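Local atomic coordinates of polyketide synthase associated protein 5 (Mycobacterium tuberculosis, PDB entry 1Q9J), a protein that probably catalyses the transfer of mycocerosic acids from mycocerosic acid synthase onto phthiocerol, phthiodiolone and phenolphthiocerol, the last step in making their dimycocerosate esters. Residues 17-23 and 97-101. Numbering follows the deposited sequence.
Sequences FAQYEVF and RLDQS
A Schellman motif closing helix 12-19 meets loop 97-101, where E21 of the turn and F23, at the start of strand 23-31, pack against Q100 and L98. The motif is defined by two backbone bonds, V22 N to F17 O (2.6 Å) and E21 N to A18 O (3.1 Å), with E21 as the C-prime residue at positive phi (35°). The side chain of Q100, extended beyond CG, runs up to this turn, and its amide lies close to the carbonyl of A18. Its amide plane and the carboxylate plane of E21 are stacked nearly parallel, 5° apart, with Q100 CD 3.6 Å from E21 CD. A bend at chi2 (-121°) turns the E21 carboxylate across the Q100 chain, where E21 OE2 accepts a weak but fairly straight hydrogen bond from Q100 N (3.5 Å). E21 OE1 also comes within 3.7 Å of D99 OD2, so two carboxylates are near neighbours, a placement that may raise the proton affinity of one of them. D99 OD2 takes a bond from S101 OG, which approaches from above the carboxylate plane.

Beyond E21, L98 CB sits over the centre of one face of the F23 ring, a CH-pi contact 3.9 Å from the ring centroid. L98 CD1 and CD2 continue along the CG and CD2 side of that ring, and Q100 N lies at its edge. W65 and L57 pack on both A18 and Q100. F17, whose carbonyl joins the motif, stacks on H124, the probable proton acceptor, and H123 meets F23 edge-to-face. The contact joins a Schellman-capped helix end and the start of strand 23-31 to the loop leading into strand 105-110, beside the presumed active site, where H124 and D128 belong to the acyltransferase HHxxxDG motif.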
loop_
_atom_site.group_PDB
_atom_site.type_symbol
_atom_site.label_atom_id
_atom_site.label_comp_id
_atom_site.label_asym_id
_atom_site.label_seq_id
_atom_site.Cartn_x
_atom_site.Cartn_y
_atom_site.Cartn_z
ATOM N N PHE A 17 4.187 4.102 -11.417
ATOM C CA PHE A 17 2.871 3.481 -11.516
ATOM C C PHE A 17 2.255 3.529 -12.915
ATOM O O PHE A 17 1.395 2.706 -13.248
ATOM C CB PHE A 17 1.931 4.108 -10.488
ATOM C CG PHE A 17 2.569 4.321 -9.143
ATOM C CD1 PHE A 17 2.935 5.599 -8.727
ATOM C CD2 PHE A 17 2.844 3.238 -8.308
ATOM C CE1 PHE A 17 3.566 5.791 -7.503
ATOM C CE2 PHE A 17 3.475 3.422 -7.083
ATOM C CZ PHE A 17 3.837 4.698 -6.676
ATOM N N ALA A 18 2.669 4.496 -13.727
ATOM C CA ALA A 18 2.158 4.558 -15.094
ATOM C C ALA A 18 2.997 3.595 -15.957
ATOM O O ALA A 18 2.461 2.850 -16.783
ATOM C CB ALA A 18 2.239 5.975 -15.642
ATOM N N GLN A 19 4.308 3.595 -15.738
ATOM C CA GLN A 19 5.198 2.717 -16.482
ATOM C C GLN A 19 4.882 1.222 -16.288
ATOM O O GLN A 19 5.228 0.411 -17.139
ATOM C CB GLN A 19 6.660 2.996 -16.107
ATOM C CG GLN A 19 7.652 2.121 -16.873
ATOM C CD GLN A 19 9.111 2.514 -16.648
ATOM O OE1 GLN A 19 9.560 2.683 -15.505
ATOM N NE2 GLN A 19 9.865 2.629 -17.741
ATOM N N TYR A 20 4.242 0.858 -15.179
ATOM C CA TYR A 20 3.869 -0.536 -14.933
ATOM C C TYR A 20 2.363 -0.650 -14.749
ATOM O O TYR A 20 1.887 -1.577 -14.093
ATOM C CB TYR A 20 4.541 -1.101 -13.672
ATOM C CG TYR A 20 6.034 -1.276 -13.801
ATOM C CD1 TYR A 20 6.873 -0.171 -13.910
ATOM C CD2 TYR A 20 6.602 -2.546 -13.862
ATOM C CE1 TYR A 20 8.240 -0.317 -14.083
ATOM C CE2 TYR A 20 7.970 -2.713 -14.034
ATOM C CZ TYR A 20 8.784 -1.586 -14.147
ATOM O OH TYR A 20 10.138 -1.717 -14.345
ATOM N N GLU A 21 1.616 0.286 -15.331
ATOM C CA GLU A 21 0.163 0.293 -15.217
ATOM C C GLU A 21 -0.280 -0.206 -13.841
ATOM O O GLU A 21 -1.137 -1.086 -13.746
ATOM C CB GLU A 21 -0.455 -0.595 -16.302
ATOM C CG GLU A 21 -0.487 0.002 -17.717
ATOM C CD GLU A 21 -1.915 0.100 -18.296
ATOM O OE1 GLU A 21 -2.046 0.499 -19.479
ATOM O OE2 GLU A 21 -2.901 -0.208 -17.573
ATOM N N VAL A 22 0.279 0.355 -12.771
ATOM C CA VAL A 22 -0.074 -0.112 -11.430
ATOM C C VAL A 22 -1.438 0.376 -10.916
ATOM O O VAL A 22 -1.720 1.567 -10.899
ATOM C CB VAL A 22 1.037 0.277 -10.390
ATOM C CG1 VAL A 22 0.668 -0.254 -9.010
ATOM C CG2 VAL A 22 2.383 -0.274 -10.819
ATOM N N PHE A 23 -2.267 -0.573 -10.501
ATOM C CA PHE A 23 -3.576 -0.295 -9.938
ATOM C C PHE A 23 -3.601 -1.020 -8.593
ATOM O O PHE A 23 -3.006 -2.097 -8.434
ATOM C CB PHE A 23 -4.715 -0.886 -10.769
ATOM C CG PHE A 23 -5.152 -0.043 -11.934
ATOM C CD1 PHE A 23 -4.360 0.062 -13.081
ATOM C CD2 PHE A 23 -6.404 0.568 -11.928
ATOM C CE1 PHE A 23 -4.815 0.747 -14.198
ATOM C CE2 PHE A 23 -6.858 1.260 -13.053
ATOM C CZ PHE A 23 -6.063 1.348 -14.191
ATOM N N ARG A 97 -11.545 -4.965 -17.375
ATOM C CA ARG A 97 -10.310 -4.537 -18.003
ATOM C C ARG A 97 -9.881 -3.159 -17.515
ATOM O O ARG A 97 -10.471 -2.141 -17.888
ATOM C CB ARG A 97 -10.502 -4.514 -19.520
ATOM C CG ARG A 97 -9.356 -3.914 -20.294
ATOM C CD ARG A 97 -9.878 -3.062 -21.435
ATOM N NE ARG A 97 -8.785 -2.429 -22.170
ATOM C CZ ARG A 97 -8.950 -1.505 -23.112
ATOM N NH1 ARG A 97 -10.171 -1.098 -23.439
ATOM N NH2 ARG A 97 -7.895 -0.989 -23.730
ATOM N N LEU A 98 -8.848 -3.140 -16.680
ATOM C CA LEU A 98 -8.321 -1.896 -16.137
ATOM C C LEU A 98 -7.404 -1.301 -17.181
ATOM O O LEU A 98 -6.535 -1.990 -17.703
ATOM C CB LEU A 98 -7.521 -2.162 -14.866
ATOM C CG LEU A 98 -8.258 -2.925 -13.779
ATOM C CD1 LEU A 98 -7.252 -3.403 -12.779
ATOM C CD2 LEU A 98 -9.332 -2.072 -13.133
ATOM N N ASP A 99 -7.589 -0.021 -17.479
ATOM C CA ASP A 99 -6.758 0.629 -18.479
ATOM C C ASP A 99 -6.471 2.086 -18.132
ATOM O O ASP A 99 -7.391 2.897 -18.059
ATOM C CB ASP A 99 -7.455 0.560 -19.836
ATOM C CG ASP A 99 -6.615 1.138 -20.951
ATOM O OD1 ASP A 99 -7.118 1.247 -22.086
ATOM O OD2 ASP A 99 -5.444 1.477 -20.698
ATOM N N GLN A 100 -5.195 2.405 -17.924
ATOM C CA GLN A 100 -4.761 3.764 -17.598
ATOM C C GLN A 100 -5.311 4.814 -18.546
ATOM O O GLN A 100 -5.840 5.838 -18.117
ATOM C CB GLN A 100 -3.250 3.886 -17.674
ATOM C CG GLN A 100 -2.488 3.032 -16.725
ATOM C CD GLN A 100 -0.993 3.258 -16.866
ATOM O OE1 GLN A 100 -0.221 2.941 -15.967
ATOM N NE2 GLN A 100 -0.579 3.808 -18.007
ATOM N N SER A 101 -5.139 4.561 -19.842
ATOM C CA SER A 101 -5.578 5.473 -20.895
ATOM C C SER A 101 -7.070 5.735 -20.853
ATOM O O SER A 101 -7.545 6.697 -21.448
ATOM C CB SER A 101 -5.210 4.899 -22.252
ATOM O OG SER A 101 -5.718 3.588 -22.371
#